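Local coordinates for probable glucarate dehydratase (Mycobacterium smegmatis str. MC2 155, PDB 3VDG), which probably dehydrates D-glucarate in a metal-dependent reaction, as members of the enolase superfamily named glucarate dehydratase do, at residues G124-A129 and C294-D299; R242-A247 and Y267-T272; K256-L261 and A283-P288; L289-C294 and N308-V313; L338-H343 and P363-A368. All coordinates share one frame; numbering follows the deposited sequence. Where two conformers were deposited one is given.

Contact 1 (G124-A129 and C294-D299); sequences GMITSA and CVVAFD
Val296 is the side chain through which this contact is made. Its CB points at the loop 124-129, and the two methyls part from there. CG1 lies anti to the carbonyl carbon (chi1 -66°) and meets Ile126, whose CG2 is 3.9 Å from Val296 CG1. The two branched side chains cross obliquely at this point. CG2 is set between the backbone N and the carbonyl carbon, and it faces Ala129. The backbone N of Ala129 is 3.5 Å from Val296 CG2, and Ala129 CB is 4.1 Å from it. Ser128 OG also comes close to this methyl, but the approach is doubtful, since it belongs to one of two conformers.

The contact brings together a loop between helices 100-111 and 131-151 and the loop that follows strand 289-291 of the enolase-type barrel. No hydrogen bond joins the two segments. Packing is all they share, and most of the touching residues are buried. Ile126 also packs on Asn292, a ligand of the sodium ion, and comes near the bound formate, so this loop borders the metal pocket. In the conformer given, Ser128 OG has a weak hydrogen bond to Gln300 NE2, the residue after the segment 294-299. Next along from Val296, Ala297 turns its methyl toward the backbone of the first loop: Ala297 CB is 3.9 Å from Ser128 O.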
# COMPACT_ATOMS: atom_id res chain seq x y z
N GLY A 124 13.07 -12.26 22.44
CA GLY A 124 14.37 -11.64 22.18
C GLY A 124 14.99 -12.10 20.88
O GLY A 124 16.07 -11.65 20.49
N MET A 125 14.30 -13.02 20.21
CA MET A 125 14.72 -13.55 18.91
C MET A 125 14.68 -12.44 17.85
O MET A 125 15.63 -12.25 17.09
CB MET A 125 13.78 -14.70 18.53
CG MET A 125 14.38 -15.79 17.65
SD MET A 125 13.77 -17.44 18.07
CE MET A 125 12.18 -17.07 18.81
N ILE A 126 13.56 -11.72 17.81
CA ILE A 126 13.34 -10.63 16.86
C ILE A 126 13.14 -9.34 17.65
O ILE A 126 12.09 -9.14 18.27
CB ILE A 126 12.05 -10.86 16.04
CG1 ILE A 126 12.23 -12.03 15.07
CG2 ILE A 126 11.64 -9.56 15.33
CD1 ILE A 126 10.93 -12.67 14.64
N THR A 127 14.13 -8.45 17.61
CA THR A 127 14.11 -7.28 18.48
C THR A 127 14.02 -5.90 17.78
O THR A 127 14.11 -4.87 18.44
CB THR A 127 15.31 -7.28 19.48
OG1 THR A 127 16.54 -7.08 18.77
CG2 THR A 127 15.37 -8.61 20.26
N SER A 128 13.82 -5.86 16.47
CA SER A 128 13.81 -4.57 15.79
C SER A 128 12.45 -4.15 15.21
O SER A 128 12.37 -3.22 14.42
CB SER A 128 14.90 -4.51 14.71
OG SER A 128 14.79 -5.57 13.77
N ALA A 129 11.37 -4.83 15.61
CA ALA A 129 10.04 -4.47 15.07
C ALA A 129 9.47 -3.22 15.75
O ALA A 129 9.79 -2.94 16.90
CB ALA A 129 9.06 -5.64 15.17
N CYS A 294 16.00 -9.59 9.83
CA CYS A 294 16.69 -8.33 9.53
C CYS A 294 15.81 -7.35 8.77
O CYS A 294 16.22 -6.21 8.55
CB CYS A 294 18.04 -8.57 8.84
SG CYS A 294 17.93 -9.44 7.27
N VAL A 295 14.61 -7.78 8.37
CA VAL A 295 13.59 -6.87 7.84
C VAL A 295 12.24 -7.16 8.53
O VAL A 295 11.51 -8.07 8.12
CB VAL A 295 13.41 -7.01 6.30
CG1 VAL A 295 12.38 -6.00 5.79
CG2 VAL A 295 14.73 -6.78 5.58
N VAL A 296 11.93 -6.40 9.57
CA VAL A 296 10.74 -6.62 10.38
C VAL A 296 9.97 -5.31 10.61
O VAL A 296 8.99 -5.27 11.37
CB VAL A 296 11.07 -7.28 11.75
CG1 VAL A 296 11.62 -8.70 11.55
CG2 VAL A 296 12.06 -6.43 12.53
N ALA A 297 10.42 -4.24 9.95
CA ALA A 297 9.79 -2.92 10.08
C ALA A 297 10.02 -2.13 8.80
O ALA A 297 11.02 -2.34 8.11
CB ALA A 297 10.38 -2.16 11.27
N PHE A 298 9.11 -1.21 8.48
CA PHE A 298 9.25 -0.46 7.23
C PHE A 298 10.58 0.28 7.14
O PHE A 298 11.18 0.35 6.07
CB PHE A 298 8.07 0.51 7.02
CG PHE A 298 6.77 -0.20 6.71
CD1 PHE A 298 6.49 -0.65 5.42
CD2 PHE A 298 5.85 -0.45 7.71
CE1 PHE A 298 5.32 -1.33 5.13
CE2 PHE A 298 4.66 -1.11 7.43
CZ PHE A 298 4.40 -1.56 6.14
N ASP A 299 11.07 0.85 8.24
CA ASP A 299 12.31 1.63 8.11
C ASP A 299 13.58 0.81 7.84
O ASP A 299 14.65 1.36 7.61
CB ASP A 299 12.51 2.63 9.26
CG ASP A 299 12.66 1.96 10.61
OD1 ASP A 299 12.40 2.64 11.62
OD2 ASP A 299 13.05 0.78 10.65

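Contact 2 (R242-A247 and Y267-T272); sequences RLDPNA and YLEDPT. With NA (sodium ion), chain C; FMT (formic acid), chain B.
Strands 242-244 and 267-269 run parallel, their axes 14° apart, and Glu269 N donates a nearly straight hydrogen bond to Leu243 O (2.9 Å). Beyond the strand ends, Ala247 N bonds to Asp270 O at 2.7 Å. The pair belongs to a beta-alpha-beta unit of the enolase-type barrel.

Arg242 passes over one face of the Tyr267 ring. Its CG makes a CH-pi contact 4.0 Å from the centroid of the Tyr267 ring. The chain runs on extended to NE, and the guanidinium comes to lie 18° from the ring plane. Tyr267 OH sits over one guanidinium face but is not hydrogen-bonded to it; Ser341 OG is its partner. The guanidinium itself has salt bridges to Asp370 and Glu266 and a hydrogen bond to Ala368 O.

Asp244 and Glu269 stack their carboxylates nearly parallel. Asp244 CG is anti to the backbone N (chi1 172°), and this carries OD2 to the sodium ion at 2.4 Å. Glu269 OE2 binds the same ion at 2.2 Å, and Asn292 and two waters complete the site. In enolase relatives this site normally holds magnesium. Asp244 OD1 accepts from Asn246 N in an Asx turn. Water 1 bonds to both Asp244 OD1 and Asp270 OD2. Asn246 ND2 donates to formate O1 at 2.9 Å.

Lys216 NZ hydrogen-bonds Asp244 OD2, and Lys214 NZ forms a salt bridge with Glu269 OE1. The two carboxylates would probably repel each other if no cation bridged them. The metal, bound to one oxygen of each, probably offsets much of that charge.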
# COMPACT_ATOMS: atom_id res chain seq x y z
N ARG A 242 12.29 -25.56 2.91
CA ARG A 242 12.93 -24.35 3.39
C ARG A 242 13.64 -24.69 4.67
O ARG A 242 13.21 -25.56 5.41
CB ARG A 242 11.89 -23.29 3.73
CG ARG A 242 10.94 -22.97 2.60
CD ARG A 242 9.65 -22.51 3.23
NE ARG A 242 8.65 -22.23 2.21
CZ ARG A 242 7.45 -21.75 2.46
NH1 ARG A 242 7.07 -21.49 3.72
NH2 ARG A 242 6.62 -21.53 1.45
N LEU A 243 14.73 -23.98 4.94
CA LEU A 243 15.49 -24.20 6.16
C LEU A 243 15.71 -22.84 6.82
O LEU A 243 15.99 -21.86 6.13
CB LEU A 243 16.83 -24.85 5.82
CG LEU A 243 17.87 -25.07 6.92
CD1 LEU A 243 17.30 -25.96 8.02
CD2 LEU A 243 19.14 -25.69 6.31
N ASP A 244 15.57 -22.79 8.14
CA ASP A 244 15.64 -21.53 8.87
C ASP A 244 16.38 -21.73 10.19
O ASP A 244 15.81 -22.24 11.15
CB ASP A 244 14.22 -21.06 9.16
CG ASP A 244 14.17 -19.85 10.08
OD1 ASP A 244 15.21 -19.17 10.29
OD2 ASP A 244 13.07 -19.58 10.60
N PRO A 245 17.67 -21.38 10.23
CA PRO A 245 18.40 -21.58 11.48
C PRO A 245 18.40 -20.32 12.36
O PRO A 245 19.23 -20.24 13.27
CB PRO A 245 19.83 -21.84 10.99
CG PRO A 245 19.93 -20.94 9.79
CD PRO A 245 18.57 -20.98 9.12
N ASN A 246 17.53 -19.36 12.08
CA ASN A 246 17.45 -18.14 12.92
C ASN A 246 18.83 -17.51 13.17
O ASN A 246 19.18 -17.20 14.30
CB ASN A 246 16.77 -18.46 14.27
CG ASN A 246 15.25 -18.61 14.15
OD1 ASN A 246 14.69 -19.69 14.41
ND2 ASN A 246 14.58 -17.54 13.76
N ALA A 247 19.60 -17.33 12.10
CA ALA A 247 20.89 -16.63 12.16
C ALA A 247 21.95 -17.35 12.99
O ALA A 247 22.86 -16.71 13.53
CB ALA A 247 20.71 -15.20 12.67
N TYR A 267 13.88 -21.64 -0.53
CA TYR A 267 14.69 -20.51 -0.09
C TYR A 267 15.37 -20.86 1.22
O TYR A 267 15.00 -21.84 1.85
CB TYR A 267 13.89 -19.20 0.02
CG TYR A 267 12.61 -19.19 0.88
CD1 TYR A 267 11.37 -18.95 0.30
CD2 TYR A 267 12.66 -19.36 2.26
CE1 TYR A 267 10.21 -18.90 1.07
CE2 TYR A 267 11.51 -19.31 3.04
CZ TYR A 267 10.28 -19.08 2.44
OH TYR A 267 9.11 -19.03 3.20
N LEU A 268 16.36 -20.08 1.61
CA LEU A 268 17.08 -20.26 2.87
C LEU A 268 16.82 -19.04 3.76
O LEU A 268 17.14 -17.92 3.34
CB LEU A 268 18.59 -20.36 2.57
CG LEU A 268 19.53 -20.48 3.76
CD1 LEU A 268 19.25 -21.80 4.48
CD2 LEU A 268 20.98 -20.45 3.26
N GLU A 269 16.22 -19.21 4.94
CA GLU A 269 15.80 -18.05 5.73
C GLU A 269 16.85 -17.72 6.77
O GLU A 269 17.30 -18.61 7.48
CB GLU A 269 14.50 -18.28 6.53
CG GLU A 269 13.41 -19.08 5.86
CD GLU A 269 12.18 -19.23 6.75
OE1 GLU A 269 11.40 -20.18 6.55
OE2 GLU A 269 12.01 -18.39 7.68
N ASP A 270 17.20 -16.44 6.88
CA ASP A 270 18.08 -15.95 7.96
C ASP A 270 19.20 -16.91 8.32
O ASP A 270 19.29 -17.37 9.46
CB ASP A 270 17.24 -15.64 9.22
CG ASP A 270 16.31 -14.46 9.00
OD1 ASP A 270 16.83 -13.42 8.55
OD2 ASP A 270 15.08 -14.60 9.22
N PRO A 271 20.06 -17.23 7.34
CA PRO A 271 21.20 -18.07 7.70
C PRO A 271 22.16 -17.40 8.70
O PRO A 271 22.75 -18.08 9.53
CB PRO A 271 21.91 -18.31 6.35
CG PRO A 271 21.44 -17.19 5.46
CD PRO A 271 20.02 -16.92 5.90
N THR A 272 22.30 -16.08 8.65
CA THR A 272 23.36 -15.39 9.38
C THR A 272 22.83 -14.03 9.85
O THR A 272 21.90 -13.49 9.27
CB THR A 272 24.60 -15.23 8.46
OG1 THR A 272 25.75 -14.85 9.24
CG2 THR A 272 24.36 -14.17 7.36
NA NA C . 11.96 -17.58 9.74
C FMT B . 11.14 -17.44 14.41
O1 FMT B . 11.69 -17.39 13.32
O2 FMT B . 10.22 -16.53 14.75
O HOH W 1 13.93 -16.69 10.71
O HOH W 2 10.45 -18.23 11.33

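Contact 3 (K256-L261 and A283-P288); sequences KVAAGL and AQAPMP
Apolar packing carries most of this contact, and Ala258 of helix 251-260 is its focus. The Ala258 methyl touches three successive residues of the segment 283-288. Its CB is 3.8 Å from Ala285 CB, a methyl-to-methyl contact. Ala258 CB is 4.0 Å from Pro286 CD. It also lies 3.8 Å from Met287 SD. Leu261, the first residue past the helix, adds its CB at 4.3 Å from Met287 CE.

Contacts of carbon with carbonyl oxygen form a second group. Met287 has CG between its backbone N and carbonyl carbon (chi1 71°), and the chain bends again at chi2 and chi3. The folded side chain brings its terminal methyl to the end of the helix. There Met287 CE is 3.5 Å from both Ala258 O and Leu261 O. Pro286 CG also approaches Ala258 O, at 3.8 Å.

No hydrogen bond crosses the contact. Backbone bonding is found next door, where Pro288 pairs with Leu268 of strand 267-269. The contact joins the C-terminal end of helix 251-260 to the turn between helix 275-284 and strand 289-291 on the outside of the barrel. Its cohesion therefore comes from shape and dispersion, with no charged group taking part.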
# COMPACT_ATOMS: atom_id res chain seq x y z
N LYS A 256 28.61 -22.33 2.70
CA LYS A 256 28.81 -23.77 2.53
C LYS A 256 27.50 -24.54 2.56
O LYS A 256 27.29 -25.48 1.78
CB LYS A 256 29.77 -24.32 3.60
CG LYS A 256 31.20 -23.86 3.40
CD LYS A 256 32.04 -24.13 4.64
CE LYS A 256 33.39 -23.43 4.54
NZ LYS A 256 34.11 -23.51 5.84
N VAL A 257 26.62 -24.17 3.48
CA VAL A 257 25.32 -24.82 3.55
C VAL A 257 24.55 -24.59 2.25
O VAL A 257 24.01 -25.52 1.66
CB VAL A 257 24.48 -24.31 4.75
CG1 VAL A 257 23.08 -24.92 4.71
CG2 VAL A 257 25.17 -24.67 6.06
N ALA A 258 24.52 -23.33 1.80
CA ALA A 258 23.81 -22.99 0.56
C ALA A 258 24.36 -23.77 -0.65
O ALA A 258 23.60 -24.30 -1.47
CB ALA A 258 23.84 -21.49 0.32
N ALA A 259 25.68 -23.84 -0.76
CA ALA A 259 26.30 -24.56 -1.88
C ALA A 259 25.91 -26.02 -1.80
O ALA A 259 25.54 -26.62 -2.80
CB ALA A 259 27.82 -24.39 -1.87
N GLY A 260 25.96 -26.58 -0.59
CA GLY A 260 25.61 -27.97 -0.40
C GLY A 260 24.15 -28.28 -0.62
O GLY A 260 23.80 -29.41 -0.90
N LEU A 261 23.28 -27.28 -0.50
CA LEU A 261 21.86 -27.53 -0.72
C LEU A 261 21.35 -26.92 -2.04
O LEU A 261 20.14 -26.76 -2.25
CB LEU A 261 21.02 -27.04 0.47
CG LEU A 261 21.22 -27.80 1.79
CD1 LEU A 261 20.43 -27.13 2.91
CD2 LEU A 261 20.84 -29.27 1.65
N ALA A 283 25.20 -13.08 -2.14
CA ALA A 283 26.07 -12.93 -3.33
C ALA A 283 26.55 -14.29 -3.84
O ALA A 283 26.86 -14.45 -5.02
CB ALA A 283 27.26 -12.02 -3.02
N GLN A 284 26.61 -15.29 -2.96
CA GLN A 284 27.09 -16.62 -3.35
C GLN A 284 25.98 -17.67 -3.37
O GLN A 284 26.08 -18.65 -4.09
CB GLN A 284 28.23 -17.08 -2.43
CG GLN A 284 29.43 -16.13 -2.37
CD GLN A 284 30.67 -16.78 -1.76
OE1 GLN A 284 31.03 -17.90 -2.10
NE2 GLN A 284 31.33 -16.06 -0.87
N ALA A 285 24.93 -17.47 -2.58
CA ALA A 285 23.89 -18.48 -2.46
C ALA A 285 23.11 -18.65 -3.77
O ALA A 285 22.68 -17.67 -4.38
CB ALA A 285 22.94 -18.15 -1.32
N PRO A 286 22.94 -19.90 -4.22
CA PRO A 286 22.21 -20.15 -5.46
C PRO A 286 20.70 -20.02 -5.28
O PRO A 286 20.00 -19.67 -6.22
CB PRO A 286 22.62 -21.58 -5.84
CG PRO A 286 23.04 -22.21 -4.55
CD PRO A 286 23.59 -21.11 -3.68
N MET A 287 20.18 -20.27 -4.07
CA MET A 287 18.75 -20.03 -3.82
C MET A 287 18.55 -18.65 -3.18
O MET A 287 19.48 -18.06 -2.62
CB MET A 287 18.13 -21.14 -2.95
CG MET A 287 18.57 -21.16 -1.48
SD MET A 287 20.31 -21.59 -1.17
CE MET A 287 20.27 -23.34 -1.58
N PRO A 288 17.32 -18.12 -3.27
CA PRO A 288 17.04 -16.82 -2.66
C PRO A 288 17.16 -16.90 -1.14
O PRO A 288 16.85 -17.94 -0.55
CB PRO A 288 15.55 -16.59 -3.02
CG PRO A 288 15.21 -17.56 -4.09
CD PRO A 288 16.15 -18.72 -3.94

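Contact 4 (L289-C294 and N308-V313); sequences LATNMC and NSVQVV. With NA (sodium ion), chain C; FMT (formic acid), chain B.
Leu289 and Gln311 lie side by side and point the same way, at the start of two neighbouring parallel strands of the enolase-type barrel. These strands, 289-291 and 312-315, are joined through helix 301-307 as a beta-alpha-beta unit. Gln311 bends at chi2 (74°), which turns its amide back to the strand beside it. Its OE1 accepts from Leu289 N at 2.9 Å, with the N-H nearly straight on the oxygen. In return Leu289 O takes two backbone donors, Gln311 N and Val312 N. A glutamine side chain thus takes part in the backbone pairing where the strands begin.

Thr291 and Val310 cross at about a right angle. Thr291 CG2 lies 3.7 Å from Val310 CG1, and Cys294 SG reaches the same methyl from further along. On the other face, Ala290 CB abuts Val312 CB at 3.7 Å. Thr291 N bonds to Val312 O and continues the parallel pairing.

The hydroxyl of Thr291 is turned away from Val310. OG1 is anti to the backbone N (chi1 -172°) and accepts from Met293 N and Cys294 N, an ST turn and an ST motif on one oxygen. Asp270 OD1 also bonds to it. These bonds probably help hold the turn after the strand, from which Asn292 extends into the metal site. Asn292 OD1 binds the sodium ion at 2.2 Å.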
# COMPACT_ATOMS: atom_id res chain seq x y z
N LEU A 289 17.62 -15.81 -0.50
CA LEU A 289 17.57 -15.70 0.95
C LEU A 289 16.27 -15.01 1.35
O LEU A 289 15.85 -14.04 0.70
CB LEU A 289 18.74 -14.86 1.49
CG LEU A 289 20.14 -15.44 1.23
CD1 LEU A 289 21.12 -14.71 2.15
CD2 LEU A 289 20.13 -16.94 1.51
N ALA A 290 15.66 -15.50 2.42
CA ALA A 290 14.46 -14.91 2.98
C ALA A 290 14.76 -14.42 4.39
O ALA A 290 15.72 -14.87 5.01
CB ALA A 290 13.35 -15.95 3.03
N THR A 291 13.94 -13.51 4.91
CA THR A 291 14.13 -13.07 6.28
C THR A 291 12.83 -12.74 7.00
O THR A 291 11.86 -12.29 6.39
CB THR A 291 15.01 -11.82 6.33
OG1 THR A 291 15.31 -11.53 7.70
CG2 THR A 291 14.25 -10.64 5.74
N ASN A 292 12.82 -12.99 8.31
CA ASN A 292 11.92 -12.30 9.23
C ASN A 292 12.70 -11.85 10.45
O ASN A 292 12.18 -11.86 11.57
CB ASN A 292 10.79 -13.20 9.71
CG ASN A 292 11.29 -14.53 10.24
OD1 ASN A 292 11.12 -15.56 9.59
ND2 ASN A 292 11.91 -14.52 11.41
N MET A 293 13.96 -11.49 10.25
CA MET A 293 14.77 -11.04 11.36
C MET A 293 15.46 -9.74 11.04
O MET A 293 15.49 -8.85 11.86
CB MET A 293 15.80 -12.10 11.78
CG MET A 293 15.18 -13.32 12.44
SD MET A 293 16.42 -14.59 12.82
CE MET A 293 17.14 -13.85 14.28
N CYS A 294 16.00 -9.59 9.83
CA CYS A 294 16.69 -8.33 9.53
C CYS A 294 15.81 -7.35 8.77
O CYS A 294 16.22 -6.21 8.55
CB CYS A 294 18.04 -8.57 8.84
SG CYS A 294 17.93 -9.44 7.27
N ASN A 308 21.09 -5.35 -1.11
CA ASN A 308 20.74 -6.67 -1.68
C ASN A 308 20.89 -7.77 -0.64
O ASN A 308 21.39 -8.86 -0.93
CB ASN A 308 21.61 -6.97 -2.91
CG ASN A 308 21.30 -6.04 -4.07
OD1 ASN A 308 20.21 -6.10 -4.64
ND2 ASN A 308 22.24 -5.18 -4.43
N SER A 309 20.44 -7.50 0.58
CA SER A 309 20.59 -8.47 1.66
C SER A 309 19.65 -9.64 1.54
O SER A 309 19.98 -10.74 1.98
CB SER A 309 20.36 -7.79 3.00
OG SER A 309 21.26 -6.73 3.17
N VAL A 310 18.46 -9.42 1.00
CA VAL A 310 17.48 -10.51 0.90
C VAL A 310 16.70 -10.43 -0.39
O VAL A 310 16.56 -9.35 -1.00
CB VAL A 310 16.45 -10.51 2.06
CG1 VAL A 310 17.14 -10.80 3.39
CG2 VAL A 310 15.67 -9.20 2.10
N GLN A 311 16.17 -11.58 -0.80
CA GLN A 311 15.42 -11.70 -2.02
C GLN A 311 13.94 -11.98 -1.73
O GLN A 311 13.10 -11.82 -2.61
CB GLN A 311 16.02 -12.79 -2.91
CG GLN A 311 17.39 -12.41 -3.48
CD GLN A 311 18.49 -12.46 -2.44
OE1 GLN A 311 18.75 -13.52 -1.85
NE2 GLN A 311 19.15 -11.32 -2.20
N VAL A 312 13.65 -12.42 -0.50
CA VAL A 312 12.27 -12.75 -0.07
C VAL A 312 12.02 -12.16 1.32
O VAL A 312 12.86 -12.31 2.21
CB VAL A 312 12.05 -14.28 -0.01
CG1 VAL A 312 10.67 -14.60 0.54
CG2 VAL A 312 12.25 -14.95 -1.38
N VAL A 313 10.90 -11.48 1.52
CA VAL A 313 10.56 -10.94 2.85
C VAL A 313 9.38 -11.75 3.40
O VAL A 313 8.42 -12.04 2.68
CB VAL A 313 10.19 -9.44 2.80
CG1 VAL A 313 9.78 -8.94 4.19
CG2 VAL A 313 11.38 -8.62 2.30
NA NA C . 11.96 -17.58 9.74
C FMT B . 11.14 -17.44 14.41
O1 FMT B . 11.69 -17.39 13.32
O2 FMT B . 10.22 -16.53 14.75
O HOH W 1 13.93 -16.69 10.71
O HOH W 2 10.45 -18.23 11.33

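Contact 5 (L338-H343 and P363-A368); sequences LGLSMH and PNLTYA. With FMT (formic acid), chain B.
Water 4 is held from both segments: it donates to Asn364 O at 2.6 Å and accepts from Leu340 N at 2.9 Å. Water 3 makes a similar link, donating to Leu338 O and accepting from Asn364 ND2. The same ND2 also bonds to Ala330 O. With no direct hydrogen bond between the segments, these two waters bridge them.

Side chains fill the rest. Leu340 and Leu365 cross at about a right angle, with Leu340 CD2 4.0 Å from Leu365 CG. Met342 bends at chi3 (-63°) and lays its methyl against the same leucine, Met342 CE being 3.7 Å from Leu365 CD1. Tyr367 turns a ring edge to the backbone: its CD2 is 3.4 Å from Leu340 O, which lies near the ring plane. That oxygen is buried and has no hydrogen-bond partner in the model. Ser341 CB lies 3.9 Å from Tyr367 CB.

At the end of the strand, His343 NE2 donates an almost straight bond of 2.7 Å to formate O2, and its ND1 bonds to Asp316. The histidine thus lines the pocket beside the metal.

Strand 339-342 pairs with strand 312-315 on one side. On the other it meets the loop 363-368, while helix 349-360 packs on Met342 and Leu365 and helix 323-336 on Leu340.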
# COMPACT_ATOMS: atom_id res chain seq x y z
N LEU A 338 11.19 -8.04 -4.74
CA LEU A 338 11.37 -9.01 -3.65
C LEU A 338 10.21 -10.00 -3.62
O LEU A 338 9.05 -9.61 -3.83
CB LEU A 338 11.41 -8.27 -2.32
CG LEU A 338 12.50 -7.20 -2.15
CD1 LEU A 338 12.33 -6.47 -0.82
CD2 LEU A 338 13.88 -7.83 -2.25
N GLY A 339 10.50 -11.26 -3.33
CA GLY A 339 9.43 -12.24 -3.17
C GLY A 339 8.76 -12.03 -1.81
O GLY A 339 9.28 -11.31 -0.95
N LEU A 340 7.60 -12.65 -1.62
CA LEU A 340 6.82 -12.43 -0.38
C LEU A 340 6.30 -13.74 0.16
O LEU A 340 5.68 -14.51 -0.57
CB LEU A 340 5.63 -11.50 -0.65
CG LEU A 340 4.79 -11.15 0.59
CD1 LEU A 340 5.57 -10.20 1.50
CD2 LEU A 340 3.48 -10.51 0.16
N SER A 341 6.55 -13.99 1.43
CA SER A 341 6.03 -15.19 2.07
C SER A 341 5.36 -14.71 3.37
O SER A 341 5.09 -13.51 3.52
CB SER A 341 7.19 -16.17 2.32
OG SER A 341 6.72 -17.43 2.83
N MET A 342 5.11 -15.62 4.30
CA MET A 342 4.53 -15.23 5.59
C MET A 342 5.10 -16.02 6.76
O MET A 342 5.20 -17.26 6.72
CB MET A 342 3.00 -15.33 5.57
CG MET A 342 2.33 -14.75 6.81
SD MET A 342 0.52 -14.95 6.82
CE MET A 342 0.04 -14.00 5.38
N HIS A 343 5.46 -15.29 7.82
CA HIS A 343 6.05 -15.79 9.05
C HIS A 343 4.95 -16.00 10.04
O HIS A 343 3.91 -15.35 9.98
CB HIS A 343 7.02 -14.72 9.58
CG HIS A 343 7.46 -14.92 11.02
ND1 HIS A 343 6.81 -14.34 12.07
CD2 HIS A 343 8.52 -15.64 11.57
CE1 HIS A 343 7.42 -14.69 13.23
NE2 HIS A 343 8.47 -15.48 12.92
N PRO A 363 -1.94 -10.58 -4.38
CA PRO A 363 -1.60 -11.26 -5.64
C PRO A 363 -0.21 -11.91 -5.60
O PRO A 363 -0.05 -13.04 -6.05
CB PRO A 363 -1.64 -10.12 -6.69
CG PRO A 363 -2.46 -9.04 -6.05
CD PRO A 363 -2.27 -9.16 -4.57
N ASN A 364 0.78 -11.22 -5.03
CA ASN A 364 2.17 -11.73 -5.07
C ASN A 364 2.58 -12.60 -3.87
O ASN A 364 3.77 -12.89 -3.68
CB ASN A 364 3.19 -10.58 -5.28
CG ASN A 364 3.11 -9.51 -4.19
OD1 ASN A 364 2.02 -9.18 -3.73
ND2 ASN A 364 4.26 -8.95 -3.79
N LEU A 365 1.62 -13.00 -3.04
CA LEU A 365 1.94 -13.94 -1.95
C LEU A 365 1.68 -15.33 -2.47
O LEU A 365 0.59 -15.86 -2.29
CB LEU A 365 1.13 -13.68 -0.68
CG LEU A 365 1.87 -14.13 0.60
CD1 LEU A 365 1.16 -13.69 1.87
CD2 LEU A 365 2.11 -15.63 0.62
N THR A 366 2.69 -15.91 -3.12
CA THR A 366 2.53 -17.19 -3.79
C THR A 366 3.23 -18.35 -3.08
O THR A 366 2.88 -19.51 -3.30
CB THR A 366 3.01 -17.10 -5.25
OG1 THR A 366 4.33 -16.54 -5.27
CG2 THR A 366 2.06 -16.20 -6.05
N TYR A 367 4.21 -18.05 -2.23
CA TYR A 367 4.80 -19.07 -1.36
C TYR A 367 3.79 -19.55 -0.33
O TYR A 367 2.94 -18.78 0.14
CB TYR A 367 6.02 -18.52 -0.61
CG TYR A 367 7.24 -18.26 -1.46
CD1 TYR A 367 7.92 -19.31 -2.07
CD2 TYR A 367 7.71 -16.97 -1.64
CE1 TYR A 367 9.04 -19.07 -2.86
CE2 TYR A 367 8.83 -16.73 -2.41
CZ TYR A 367 9.49 -17.78 -3.01
OH TYR A 367 10.60 -17.52 -3.78
N ALA A 368 3.87 -20.81 0.05
CA ALA A 368 3.00 -21.31 1.10
C ALA A 368 3.31 -20.55 2.40
O ALA A 368 4.47 -20.27 2.68
CB ALA A 368 3.24 -22.81 1.28
C FMT B . 11.14 -17.44 14.41
O1 FMT B . 11.69 -17.39 13.32
O2 FMT B . 10.22 -16.53 14.75
O HOH W 3 6.65 -10.06 -4.80
O HOH W 4 6.28 -13.30 -4.10

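How the contacts relate
From the N terminus, contact 1 opens first, at 124-129, and closes at 294-299, tying a loop ahead of helix 131-151 to the barrel. Contacts 2 and 3 are nested inside that long loop. They cross each other, since 256-261 falls between the segments of contact 2 and 267-272 between those of contact 3. Contact 4 opens at 289-294, shares Cys294 with contact 1 and crosses it. It closes at 308-313, before contact 5 opens at 338-343. Contacts 2, 4 and 5 reach the same sheet, and all three touch the formate. Contacts 2 and 4 share the sodium ion and waters 1 and 2, while contact 3 lies on the periphery.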